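Local structure of small nuclear ribonucleoprotein homolog (Pyrobaculum aerophilum, 1M5Q) at residues H[3-8]-H[25-30]. The protein probably binds RNA, as Sm-like proteins generally do, and assembles as a 14-mer built on a beta-sheet toroid. Residues are numbered along the deposited sequence; the frame is centred on the assembly and turned at random.
With CD (cadmium ion), chain B; CD (cadmium ion), chain C.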
# COMPACT_ATOMS: atom_id res chain seq x y z
N ALA H 3 16.97 7.06 13.30
CA ALA H 3 17.93 7.79 14.11
C ALA H 3 18.90 6.87 14.89
O ALA H 3 20.10 7.14 14.90
CB ALA H 3 17.21 8.75 15.13
N GLU H 4 18.40 5.83 15.56
CA GLU H 4 19.29 4.93 16.31
C GLU H 4 20.34 4.31 15.34
O GLU H 4 21.51 4.22 15.67
CB GLU H 4 18.51 3.79 17.07
CG GLU H 4 17.48 4.23 18.16
CD GLU H 4 17.39 3.33 19.49
OE1 GLU H 4 16.25 3.21 20.02
OE2 GLU H 4 18.41 2.78 20.03
N LEU H 5 19.92 3.93 14.15
CA LEU H 5 20.80 3.32 13.15
C LEU H 5 21.81 4.29 12.58
O LEU H 5 22.99 3.94 12.34
CB LEU H 5 19.98 2.73 12.01
CG LEU H 5 19.28 1.43 12.38
CD1 LEU H 5 18.60 0.83 11.15
CD2 LEU H 5 20.31 0.47 12.93
N ASN H 6 21.35 5.50 12.31
CA ASN H 6 22.29 6.48 11.81
C ASN H 6 23.39 6.66 12.87
O ASN H 6 24.50 7.08 12.50
CB ASN H 6 21.61 7.83 11.53
CG ASN H 6 22.28 8.60 10.41
OD1 ASN H 6 22.16 8.26 9.22
ND2 ASN H 6 23.00 9.66 10.78
N ASN H 7 23.13 6.36 14.16
CA ASN H 7 24.18 6.52 15.18
C ASN H 7 25.18 5.35 15.19
O ASN H 7 26.18 5.39 15.93
CB ASN H 7 23.63 6.69 16.61
CG ASN H 7 23.07 8.11 16.87
OD1 ASN H 7 23.63 9.08 16.41
ND2 ASN H 7 21.97 8.21 17.61
N LEU H 8 24.92 4.35 14.34
CA LEU H 8 25.81 3.19 14.23
C LEU H 8 26.61 3.17 12.95
O LEU H 8 27.24 2.16 12.66
CB LEU H 8 25.02 1.86 14.34
CG LEU H 8 24.41 1.63 15.71
CD1 LEU H 8 23.40 0.53 15.59
CD2 LEU H 8 25.48 1.35 16.77
N GLY H 25 28.03 -6.83 8.41
CA GLY H 25 29.05 -5.95 7.83
C GLY H 25 28.98 -4.59 8.49
O GLY H 25 28.24 -4.42 9.43
N VAL H 26 29.73 -3.64 7.97
CA VAL H 26 29.77 -2.32 8.50
C VAL H 26 28.56 -1.53 7.96
O VAL H 26 28.27 -1.55 6.77
CB VAL H 26 31.11 -1.57 8.13
CG1 VAL H 26 31.05 -0.13 8.63
CG2 VAL H 26 32.32 -2.27 8.82
N LEU H 27 27.82 -0.91 8.87
CA LEU H 27 26.67 -0.10 8.46
C LEU H 27 27.22 1.12 7.75
O LEU H 27 27.84 2.01 8.35
CB LEU H 27 25.86 0.33 9.70
CG LEU H 27 24.68 1.24 9.35
CD1 LEU H 27 23.74 0.42 8.46
CD2 LEU H 27 23.96 1.70 10.62
N HIS H 28 26.97 1.17 6.46
CA HIS H 28 27.43 2.21 5.56
C HIS H 28 26.41 3.36 5.29
O HIS H 28 26.80 4.51 5.17
CB HIS H 28 27.78 1.53 4.25
CG HIS H 28 28.50 2.41 3.29
ND1 HIS H 28 29.79 2.85 3.50
CD2 HIS H 28 28.10 2.95 2.11
CE1 HIS H 28 30.16 3.62 2.50
NE2 HIS H 28 29.16 3.70 1.65
N ALA H 29 25.13 3.04 5.15
CA ALA H 29 24.12 4.08 4.89
C ALA H 29 22.76 3.60 5.30
O ALA H 29 22.45 2.40 5.19
CB ALA H 29 24.08 4.45 3.38
N VAL H 30 21.91 4.52 5.77
CA VAL H 30 20.57 4.11 6.13
C VAL H 30 19.69 5.26 5.67
O VAL H 30 20.08 6.41 5.89
CB VAL H 30 20.37 4.01 7.64
CG1 VAL H 30 18.96 3.54 7.97
CG2 VAL H 30 21.37 3.03 8.24
CD CD B . 18.23 3.53 22.56
CD CD C . 28.77 5.10 -0.26
O HOH W 1 19.51 8.44 7.62
O HOH W 2 27.25 3.41 -1.32
O HOH W 3 30.53 6.60 0.85
O HOH W 4 20.91 3.48 23.09
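Leu27 and Val30 of strand 22-30 close on Leu5 of helix 2-6, a worked example of a short N-terminal helix laid against the bent sheet of the Sm fold. Leu27 buries the most surface in the contact. With CG anti to the backbone N (chi1 177°), its branch runs to the last turn of the helix, where CD2 lies 3.0 Å from Leu5 O, a tight approach of a methyl to a carbonyl. That oxygen already accepts the backbone bond from Leu8 N (2.8 Å), which closes the turn at the helix end. The same methyl meets Leu8 CB at 3.9 Å, while Leu27 CB rests near Leu8 O, so one leucine spans the turn. Val30 meets the side chain of Leu5: its CG2 is 4.0 Å from Leu5 CB and its CG1 touches Leu5 CD1, the two side chains crossing at about a right angle. Between Leu27 and Val30 the classic beta bulge sets His28 and Ala29 both opposite Val37. The His28 side chain leaves the strand away from the helix, and its NE2 binds cadmium (2.4 Å); Glu4, on the helix, binds another cadmium, with His28 of a neighbouring subunit completing that link. Where the apolar patch ends, one water donates to both Asn6 OD1 (3.1 Å) and Val30 O (2.7 Å). The seam is thus held mainly by aliphatic packing, with a single water bridge as its polar tie, while the metal-binding groups stay apart from it and join subunit to subunit.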